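Local coordinates for protein Kif13b (Mus musculus, PDB 5B64) that is a kinesin-family microtubule motor that probably transports cargo along microtubules, represented by a fragment that binds another protein, at residues Met12-Gln17 / Ser63-Gln68; Leu23-Ala28 / Glu82-Arg87; Ser29-Glu34 / Asp90-Tyr95. All coordinates share one frame; numbering follows the deposited sequence.

Interaction 1 of 3, residues Met12-Gln17 / Ser63-Gln68; sequences MRLREQ and SEPAIQ
L14 of helix 9-34 meets the start of strand 64-71 with its CD1 methyl, which lies 3.4 Å from the backbone oxygen S63 O and 3.7 Å from E64 CA. With CG anti to the backbone N (chi1 179°), the branched end leaves the helix surface and meets the incoming strand, although the CA-CB bond itself does not aim there. The same CD1 sits 3.9 Å from P65 CD, while the second methyl, CD2, comes to 4.3 Å from S63 CB. CD1 thus lies against the backbone from S63 to P65, and CD2 beside the S63 side chain. P65 points its ring at the helix. One turn on from L14, Q17 meets that ring with its CB and its backbone carbonyl carbon: Q17 CB lies 3.6 Å from P65 CD, and Q17 C is 3.7 Å from P65 CG. These contacts lay helix 9-34 over the middle strand of a three-stranded antiparallel sheet, the short axes 7.9 Å apart and inclined by 25°. Further along the helix, I18 and A21 also touch P65, so the proline packs against two turns, and L61 from the preceding loop adds to the surroundings of L14. The E64 backbone is hydrogen-bonded to Q46 of strand 40-46, which places P65 in the sheet.

Interaction 2 of 3, residues Leu23-Ala28 / Glu82-Arg87; sequences LLVREA and EKLENR
L84 of helix 81-100 packs against L24, V25 and A28 of helix 9-34, and this apolar packing makes up most of the contact. Its two methyls divide the work. CD1 lies 3.8 Å from A28 CB, and CD2 is 3.7 Å from V25 CG2 and 4.0 Å from L24 CB. Because L84 CG is anti to its backbone N (chi1 176°), the fork is carried across to the other helix, where one branch takes the alanine and the other spans the leucine and the valine. The side chains of V25 and L84 meet at about a right angle. The two helices run in the same general direction, with short axes 10.3 Å apart at a crossing angle of 41°, and they share the same face of the antiparallel sheet: both V25 and L84 rest on I67 of its central strand. Strand 40-46 contributes Y41 and V43 beside V25.

A second kind of contact joins a hydrocarbon end to the aliphatic part of an acid. L24 CD1 touches E85 CG at 4.1 Å, the extended glutamate chain crossing the leucine at a slant and carrying its carboxylate onward. E85 OE1 makes a long, weak ion pair with K20. No hydrogen bond links the two segments. K83 and R87 find partners elsewhere: both form salt bridges to D120 and cation-pi contacts with W79, and R87 NE also forms a salt bridge with an acidic side chain of the other protein.

Interaction 3 of 3, residues Ser29-Glu34 / Asp90-Tyr95; sequences SYIAEE and DMRDLY
M91 and I31 meet near the beginning of the contact, where the methionine CB lies 4.1 Å from I31 CD1. The CA-CB bond of M91 points at helix 9-34, but the extended chain then leads away from residues 29-34; M91 also touches Y41 and F118. I31 uses its other branch here as well, CG2 lying 3.8 Å from the backbone oxygen M91 O. At R92 the nearest atom is the backbone N, 4.0 Å from I31 CD1, and the same methyl comes to 4.3 Å from R92 CG. The charge of R92 is met by E27, one turn before I31 on helix 9-34, in a salt bridge, and not by residues 29-34. One turn on from M91, Y95 packs its CB on I31 CG2 at 4.0 Å, and with CG anti to the backbone N (chi1 -177°) the ring stretches across to the last turns of helix 9-34. E34 meets this ring at its edge, the methylene CG 3.6 Å from Y95 CE1, and that same CG also lies over one face of the Y30 ring, offset toward the rim. The phenol end of Y95 approaches Y30, with Y95 OH 3.8 Å from Y30 OH and no hydrogen bond between them. Without the ring, as with an alanine here, the E34 methylenes and the end of Y30 would probably lose their partner from helix 81-100, and a gap would open beyond I31. The parallel-running helix pair, inclined here by 36°, is thus joined by apolar packing around I31 and an aromatic-aliphatic cluster of Y30, E34 and Y95. With no hydrogen bond between 29-34 and 90-95, the contact rests on van der Waals packing.

How the interactions relate
From the N terminus, helix 9-34 supplies the first segment of every contact in turn, and the partners follow in the same order along the chain, so all three contacts cross and none nests inside another. Interaction 1 closes a loop of 45 residues, bringing the start of the central strand back to the helix. Interactions 2 and 3 close longer loops that take in the whole sheet and return helix 81-100 to the same long helix. Interaction 2 occupies the middle: it meets interaction 1 through I67, and M91 of interaction 3 touches its A28. Interactions 1 and 3 lie on opposite sides of the chain's centre, without touching.

Interaction 1 of 3, residues Met12-Gln17 / Ser63-Gln68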
loop_
_atom_site.group_PDB
_atom_site.type_symbol
_atom_site.label_atom_id
_atom_site.label_comp_id
_atom_site.label_asym_id
_atom_site.label_seq_id
_atom_site.Cartn_x
_atom_site.Cartn_y
_atom_site.Cartn_z
ATOM N N MET B 12 -15.570 -36.953 -11.572
ATOM C CA MET B 12 -15.769 -35.993 -12.642
ATOM C C MET B 12 -16.096 -34.607 -12.086
ATOM O O MET B 12 -15.667 -33.595 -12.641
ATOM C CB MET B 12 -16.864 -36.479 -13.600
ATOM N N ARG B 13 -16.847 -34.547 -10.989
ATOM C CA ARG B 13 -17.155 -33.248 -10.385
ATOM C C ARG B 13 -15.895 -32.630 -9.780
ATOM O O ARG B 13 -15.597 -31.466 -10.022
ATOM C CB ARG B 13 -18.284 -33.341 -9.343
ATOM N N LEU B 14 -15.150 -33.419 -9.015
ATOM C CA LEU B 14 -13.890 -32.957 -8.458
ATOM C C LEU B 14 -12.941 -32.499 -9.566
ATOM O O LEU B 14 -12.320 -31.446 -9.465
ATOM C CB LEU B 14 -13.230 -34.059 -7.631
ATOM C CG LEU B 14 -11.884 -33.657 -7.033
ATOM C CD1 LEU B 14 -12.035 -32.407 -6.189
ATOM C CD2 LEU B 14 -11.291 -34.791 -6.216
ATOM N N ARG B 15 -12.842 -33.296 -10.625
ATOM C CA ARG B 15 -11.961 -32.984 -11.738
ATOM C C ARG B 15 -12.273 -31.624 -12.361
ATOM O O ARG B 15 -11.361 -30.854 -12.655
ATOM C CB ARG B 15 -12.019 -34.081 -12.807
ATOM C CG ARG B 15 -10.934 -33.936 -13.854
ATOM C CD ARG B 15 -10.981 -35.037 -14.886
ATOM N NE ARG B 15 -9.939 -34.876 -15.903
ATOM C CZ ARG B 15 -9.951 -35.493 -17.083
ATOM N NH1 ARG B 15 -8.964 -35.300 -17.952
ATOM N NH2 ARG B 15 -10.957 -36.301 -17.394
ATOM N N GLU B 16 -13.556 -31.324 -12.548
ATOM C CA GLU B 16 -13.960 -30.067 -13.184
ATOM C C GLU B 16 -13.720 -28.892 -12.246
ATOM O O GLU B 16 -13.404 -27.780 -12.691
ATOM C CB GLU B 16 -15.429 -30.108 -13.635
ATOM N N GLN B 17 -13.870 -29.155 -10.949
ATOM C CA GLN B 17 -13.610 -28.152 -9.922
ATOM C C GLN B 17 -12.130 -27.802 -9.867
ATOM O O GLN B 17 -11.767 -26.632 -9.744
ATOM C CB GLN B 17 -14.065 -28.653 -8.553
ATOM C CG GLN B 17 -15.554 -28.726 -8.386
ATOM C CD GLN B 17 -16.129 -27.447 -7.843
ATOM O OE1 GLN B 17 -16.531 -26.556 -8.603
ATOM N NE2 GLN B 17 -16.169 -27.338 -6.511
ATOM N N SER B 63 -13.152 -34.854 -1.163
ATOM C CA SER B 63 -12.403 -33.644 -1.456
ATOM C C SER B 63 -13.041 -32.683 -2.430
ATOM O O SER B 63 -13.779 -33.052 -3.348
ATOM C CB SER B 63 -11.005 -33.983 -1.955
ATOM O OG SER B 63 -10.170 -34.253 -0.855
ATOM N N GLU B 64 -12.719 -31.426 -2.208
ATOM C CA GLU B 64 -12.961 -30.399 -3.185
ATOM C C GLU B 64 -11.779 -29.447 -3.086
ATOM O O GLU B 64 -11.031 -29.486 -2.104
ATOM C CB GLU B 64 -14.268 -29.699 -2.881
ATOM C CG GLU B 64 -14.265 -28.974 -1.580
ATOM C CD GLU B 64 -15.658 -28.519 -1.218
ATOM O OE1 GLU B 64 -15.806 -27.405 -0.658
ATOM O OE2 GLU B 64 -16.608 -29.287 -1.508
ATOM N N PRO B 65 -11.575 -28.617 -4.115
ATOM C CA PRO B 65 -10.390 -27.755 -4.075
ATOM C C PRO B 65 -10.453 -26.629 -3.042
ATOM O O PRO B 65 -11.507 -26.041 -2.765
ATOM C CB PRO B 65 -10.322 -27.177 -5.494
ATOM C CG PRO B 65 -11.158 -28.087 -6.325
ATOM C CD PRO B 65 -12.220 -28.622 -5.438
ATOM N N ALA B 66 -9.291 -26.348 -2.467
ATOM C CA ALA B 66 -9.095 -25.185 -1.608
ATOM C C ALA B 66 -7.819 -24.470 -2.055
ATOM O O ALA B 66 -7.028 -25.008 -2.843
ATOM C CB ALA B 66 -9.015 -25.592 -0.128
ATOM N N ILE B 67 -7.623 -23.257 -1.560
ATOM C CA ILE B 67 -6.580 -22.396 -2.081
ATOM C C ILE B 67 -5.579 -22.030 -1.005
ATOM O O ILE B 67 -5.933 -21.397 0.004
ATOM C CB ILE B 67 -7.169 -21.092 -2.647
ATOM C CG1 ILE B 67 -8.300 -21.393 -3.635
ATOM C CG2 ILE B 67 -6.061 -20.232 -3.246
ATOM C CD1 ILE B 67 -7.892 -22.235 -4.803
ATOM N N GLN B 68 -4.331 -22.425 -1.224
ATOM C CA GLN B 68 -3.270 -22.035 -0.323
ATOM C C GLN B 68 -2.769 -20.669 -0.733
ATOM O O GLN B 68 -2.352 -20.468 -1.868
ATOM C CB GLN B 68 -2.126 -23.036 -0.336
ATOM C CG GLN B 68 -0.912 -22.513 0.410
ATOM C CD GLN B 68 0.082 -23.602 0.734
ATOM O OE1 GLN B 68 -0.201 -24.489 1.543
ATOM N NE2 GLN B 68 1.257 -23.545 0.103
#

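Interaction 2 of 3, residues Leu23-Ala28 / Glu82-Arg87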
loop_
_atom_site.group_PDB
_atom_site.type_symbol
_atom_site.label_atom_id
_atom_site.label_comp_id
_atom_site.label_asym_id
_atom_site.label_seq_id
_atom_site.Cartn_x
_atom_site.Cartn_y
_atom_site.Cartn_z
ATOM N N LEU B 23 -7.365 -22.420 -13.073
ATOM C CA LEU B 23 -7.472 -21.156 -13.792
ATOM C C LEU B 23 -7.558 -19.911 -12.872
ATOM O O LEU B 23 -6.825 -18.945 -13.061
ATOM C CB LEU B 23 -8.689 -21.192 -14.728
ATOM C CG LEU B 23 -8.573 -21.712 -16.170
ATOM C CD1 LEU B 23 -7.141 -22.055 -16.556
ATOM C CD2 LEU B 23 -9.514 -22.890 -16.452
ATOM N N LEU B 24 -8.460 -19.931 -11.893
ATOM C CA LEU B 24 -8.728 -18.758 -11.061
ATOM C C LEU B 24 -7.495 -18.323 -10.293
ATOM O O LEU B 24 -7.206 -17.136 -10.151
ATOM C CB LEU B 24 -9.849 -19.054 -10.071
ATOM C CG LEU B 24 -11.187 -19.420 -10.708
ATOM C CD1 LEU B 24 -12.305 -19.379 -9.683
ATOM C CD2 LEU B 24 -11.480 -18.494 -11.872
ATOM N N VAL B 25 -6.775 -19.313 -9.802
ATOM C CA VAL B 25 -5.591 -19.097 -9.001
ATOM C C VAL B 25 -4.565 -18.373 -9.858
ATOM O O VAL B 25 -3.804 -17.530 -9.393
ATOM C CB VAL B 25 -5.099 -20.478 -8.477
ATOM C CG1 VAL B 25 -3.642 -20.766 -8.825
ATOM C CG2 VAL B 25 -5.414 -20.628 -6.986
ATOM N N ARG B 26 -4.589 -18.678 -11.141
ATOM C CA ARG B 26 -3.717 -18.024 -12.092
ATOM C C ARG B 26 -4.102 -16.565 -12.346
ATOM O O ARG B 26 -3.235 -15.711 -12.542
ATOM C CB ARG B 26 -3.753 -18.798 -13.399
ATOM C CG ARG B 26 -2.773 -19.928 -13.429
ATOM C CD ARG B 26 -1.860 -19.767 -14.634
ATOM N NE ARG B 26 -2.146 -20.792 -15.628
ATOM C CZ ARG B 26 -1.492 -20.929 -16.774
ATOM N NH1 ARG B 26 -0.502 -20.095 -17.092
ATOM N NH2 ARG B 26 -1.838 -21.902 -17.601
ATOM N N GLU B 27 -5.402 -16.281 -12.366
ATOM C CA GLU B 27 -5.856 -14.912 -12.591
ATOM C C GLU B 27 -5.570 -14.093 -11.345
ATOM O O GLU B 27 -5.089 -12.961 -11.442
ATOM C CB GLU B 27 -7.336 -14.834 -12.997
ATOM C CG GLU B 27 -7.839 -13.397 -13.216
ATOM C CD GLU B 27 -9.055 -13.285 -14.159
ATOM O OE1 GLU B 27 -10.135 -12.837 -13.715
ATOM O OE2 GLU B 27 -8.926 -13.616 -15.360
ATOM N N ALA B 28 -5.830 -14.670 -10.174
ATOM C CA ALA B 28 -5.572 -13.950 -8.928
ATOM C C ALA B 28 -4.090 -13.560 -8.855
ATOM O O ALA B 28 -3.753 -12.406 -8.576
ATOM C CB ALA B 28 -5.976 -14.778 -7.720
ATOM N N GLU B 82 -14.811 -20.987 -3.201
ATOM C CA GLU B 82 -15.886 -19.992 -3.224
ATOM C C GLU B 82 -15.343 -18.640 -2.797
ATOM O O GLU B 82 -15.693 -17.615 -3.366
ATOM C CB GLU B 82 -17.034 -20.403 -2.296
ATOM C CG GLU B 82 -18.144 -19.363 -2.172
ATOM C CD GLU B 82 -19.237 -19.742 -1.156
ATOM O OE1 GLU B 82 -20.394 -19.286 -1.328
ATOM O OE2 GLU B 82 -18.941 -20.477 -0.184
ATOM N N LYS B 83 -14.473 -18.644 -1.795
ATOM C CA LYS B 83 -13.915 -17.402 -1.307
ATOM C C LYS B 83 -12.988 -16.732 -2.338
ATOM O O LYS B 83 -13.054 -15.507 -2.525
ATOM C CB LYS B 83 -13.226 -17.587 0.049
ATOM C CG LYS B 83 -12.379 -16.384 0.425
ATOM C CD LYS B 83 -11.954 -16.392 1.863
ATOM C CE LYS B 83 -10.951 -15.286 2.116
ATOM N NZ LYS B 83 -10.719 -15.121 3.564
ATOM N N LEU B 84 -12.137 -17.516 -3.002
ATOM C CA LEU B 84 -11.295 -16.973 -4.068
ATOM C C LEU B 84 -12.177 -16.408 -5.195
ATOM O O LEU B 84 -11.957 -15.301 -5.710
ATOM C CB LEU B 84 -10.354 -18.047 -4.610
ATOM C CG LEU B 84 -9.452 -17.690 -5.797
ATOM C CD1 LEU B 84 -8.505 -16.557 -5.469
ATOM C CD2 LEU B 84 -8.639 -18.909 -6.282
ATOM N N GLU B 85 -13.211 -17.162 -5.536
ATOM C CA GLU B 85 -14.094 -16.778 -6.605
ATOM C C GLU B 85 -14.750 -15.422 -6.312
ATOM O O GLU B 85 -14.826 -14.557 -7.204
ATOM C CB GLU B 85 -15.125 -17.876 -6.820
ATOM C CG GLU B 85 -15.824 -17.809 -8.146
ATOM C CD GLU B 85 -16.398 -19.143 -8.544
ATOM O OE1 GLU B 85 -17.246 -19.177 -9.468
ATOM O OE2 GLU B 85 -15.993 -20.155 -7.927
ATOM N N ASN B 86 -15.207 -15.239 -5.068
ATOM C CA ASN B 86 -15.721 -13.947 -4.598
ATOM C C ASN B 86 -14.676 -12.824 -4.521
ATOM O O ASN B 86 -14.933 -11.694 -4.972
ATOM C CB ASN B 86 -16.401 -14.084 -3.246
ATOM C CG ASN B 86 -17.713 -14.816 -3.337
ATOM O OD1 ASN B 86 -18.479 -14.634 -4.293
ATOM N ND2 ASN B 86 -17.988 -15.661 -2.345
ATOM N N ARG B 87 -13.510 -13.120 -3.945
ATOM C CA ARG B 87 -12.459 -12.115 -3.869
ATOM C C ARG B 87 -12.050 -11.640 -5.245
ATOM O O ARG B 87 -11.705 -10.473 -5.405
ATOM C CB ARG B 87 -11.225 -12.632 -3.139
ATOM C CG ARG B 87 -11.312 -12.481 -1.656
ATOM C CD ARG B 87 -11.528 -11.032 -1.194
ATOM N NE ARG B 87 -11.845 -11.059 0.223
ATOM C CZ ARG B 87 -10.967 -11.339 1.180
ATOM N NH1 ARG B 87 -11.363 -11.384 2.449
ATOM N NH2 ARG B 87 -9.691 -11.566 0.878
#

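Interaction 3 of 3, residues Ser29-Glu34 / Asp90-Tyr95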
loop_
_atom_site.group_PDB
_atom_site.type_symbol
_atom_site.label_atom_id
_atom_site.label_comp_id
_atom_site.label_asym_id
_atom_site.label_seq_id
_atom_site.Cartn_x
_atom_site.Cartn_y
_atom_site.Cartn_z
ATOM N N SER B 29 -3.219 -14.517 -9.149
ATOM C CA SER B 29 -1.786 -14.292 -9.070
ATOM C C SER B 29 -1.321 -13.123 -9.921
ATOM O O SER B 29 -0.425 -12.370 -9.524
ATOM C CB SER B 29 -1.026 -15.549 -9.475
ATOM O OG SER B 29 -1.069 -16.499 -8.423
ATOM N N TYR B 30 -1.934 -12.972 -11.088
ATOM C CA TYR B 30 -1.489 -11.982 -12.050
ATOM C C TYR B 30 -1.856 -10.562 -11.580
ATOM O O TYR B 30 -1.027 -9.628 -11.634
ATOM C CB TYR B 30 -2.102 -12.279 -13.422
ATOM C CG TYR B 30 -1.898 -11.155 -14.394
ATOM C CD1 TYR B 30 -2.934 -10.277 -14.705
ATOM C CD2 TYR B 30 -0.650 -10.941 -14.976
ATOM C CE1 TYR B 30 -2.725 -9.209 -15.597
ATOM C CE2 TYR B 30 -0.447 -9.894 -15.855
ATOM C CZ TYR B 30 -1.483 -9.038 -16.158
ATOM O OH TYR B 30 -1.259 -8.006 -17.026
ATOM N N ILE B 31 -3.106 -10.406 -11.142
ATOM C CA ILE B 31 -3.599 -9.127 -10.670
ATOM C C ILE B 31 -2.815 -8.709 -9.443
ATOM O O ILE B 31 -2.447 -7.538 -9.279
ATOM C CB ILE B 31 -5.073 -9.223 -10.296
ATOM C CG1 ILE B 31 -5.899 -9.535 -11.542
ATOM C CG2 ILE B 31 -5.531 -7.945 -9.635
ATOM C CD1 ILE B 31 -7.314 -9.806 -11.256
ATOM N N ALA B 32 -2.549 -9.686 -8.586
ATOM C CA ALA B 32 -1.761 -9.437 -7.401
ATOM C C ALA B 32 -0.378 -8.923 -7.806
ATOM O O ALA B 32 0.157 -7.989 -7.210
ATOM C CB ALA B 32 -1.661 -10.683 -6.571
ATOM N N GLU B 33 0.192 -9.505 -8.848
ATOM C CA GLU B 33 1.510 -9.066 -9.295
ATOM C C GLU B 33 1.449 -7.639 -9.842
ATOM O O GLU B 33 2.347 -6.829 -9.584
ATOM C CB GLU B 33 2.079 -10.035 -10.351
ATOM C CG GLU B 33 3.542 -9.805 -10.684
ATOM C CD GLU B 33 4.490 -10.182 -9.543
ATOM O OE1 GLU B 33 4.143 -11.066 -8.719
ATOM O OE2 GLU B 33 5.593 -9.595 -9.478
ATOM N N GLU B 34 0.393 -7.343 -10.600
ATOM C CA GLU B 34 0.241 -6.032 -11.225
ATOM C C GLU B 34 0.133 -4.935 -10.171
ATOM O O GLU B 34 0.667 -3.825 -10.333
ATOM C CB GLU B 34 -0.998 -6.000 -12.130
ATOM C CG GLU B 34 -0.845 -6.737 -13.456
ATOM C CD GLU B 34 0.316 -6.209 -14.288
ATOM O OE1 GLU B 34 0.151 -5.180 -14.988
ATOM O OE2 GLU B 34 1.399 -6.827 -14.238
ATOM N N ASP B 90 -13.588 -8.592 -6.432
ATOM C CA ASP B 90 -12.953 -7.405 -5.880
ATOM C C ASP B 90 -11.610 -7.069 -6.534
ATOM O O ASP B 90 -11.322 -5.902 -6.788
ATOM C CB ASP B 90 -12.785 -7.553 -4.364
ATOM C CG ASP B 90 -14.116 -7.628 -3.633
ATOM O OD1 ASP B 90 -15.074 -6.922 -4.040
ATOM O OD2 ASP B 90 -14.206 -8.396 -2.645
ATOM N N MET B 91 -10.793 -8.092 -6.783
ATOM C CA MET B 91 -9.489 -7.936 -7.425
ATOM C C MET B 91 -9.628 -7.346 -8.837
ATOM O O MET B 91 -8.944 -6.382 -9.193
ATOM C CB MET B 91 -8.781 -9.295 -7.497
ATOM C CG MET B 91 -8.646 -10.044 -6.169
ATOM S SD MET B 91 -7.654 -11.543 -6.391
ATOM C CE MET B 91 -7.962 -12.460 -4.892
ATOM N N ARG B 92 -10.517 -7.936 -9.634
ATOM C CA ARG B 92 -10.892 -7.386 -10.942
ATOM C C ARG B 92 -11.324 -5.920 -10.884
ATOM O O ARG B 92 -10.850 -5.112 -11.678
ATOM C CB ARG B 92 -11.994 -8.224 -11.584
ATOM C CG ARG B 92 -11.558 -9.640 -11.898
ATOM C CD ARG B 92 -12.702 -10.461 -12.461
ATOM N NE ARG B 92 -12.329 -11.864 -12.601
ATOM C CZ ARG B 92 -13.036 -12.886 -12.139
ATOM N NH1 ARG B 92 -14.188 -12.680 -11.507
ATOM N NH2 ARG B 92 -12.594 -14.122 -12.323
ATOM N N ASP B 93 -12.212 -5.593 -9.946
ATOM C CA ASP B 93 -12.622 -4.208 -9.681
ATOM C C ASP B 93 -11.452 -3.302 -9.398
ATOM O O ASP B 93 -11.328 -2.246 -10.024
ATOM C CB ASP B 93 -13.565 -4.123 -8.487
ATOM C CG ASP B 93 -14.965 -4.606 -8.811
ATOM O OD1 ASP B 93 -15.239 -4.881 -10.004
ATOM O OD2 ASP B 93 -15.794 -4.709 -7.870
ATOM N N LEU B 94 -10.602 -3.712 -8.451
ATOM C CA LEU B 94 -9.468 -2.889 -8.021
ATOM C C LEU B 94 -8.498 -2.686 -9.185
ATOM O O LEU B 94 -7.972 -1.591 -9.410
ATOM C CB LEU B 94 -8.739 -3.539 -6.853
ATOM C CG LEU B 94 -7.719 -2.656 -6.128
ATOM C CD1 LEU B 94 -8.390 -1.422 -5.519
ATOM C CD2 LEU B 94 -6.953 -3.445 -5.048
ATOM N N TYR B 95 -8.303 -3.756 -9.940
ATOM C CA TYR B 95 -7.452 -3.722 -11.111
ATOM C C TYR B 95 -7.944 -2.726 -12.166
ATOM O O TYR B 95 -7.171 -1.915 -12.678
ATOM C CB TYR B 95 -7.370 -5.121 -11.715
ATOM C CG TYR B 95 -6.447 -5.192 -12.886
ATOM C CD1 TYR B 95 -5.069 -5.285 -12.703
ATOM C CD2 TYR B 95 -6.942 -5.163 -14.187
ATOM C CE1 TYR B 95 -4.205 -5.364 -13.796
ATOM C CE2 TYR B 95 -6.084 -5.224 -15.283
ATOM C CZ TYR B 95 -4.717 -5.326 -15.079
ATOM O OH TYR B 95 -3.866 -5.393 -16.165
#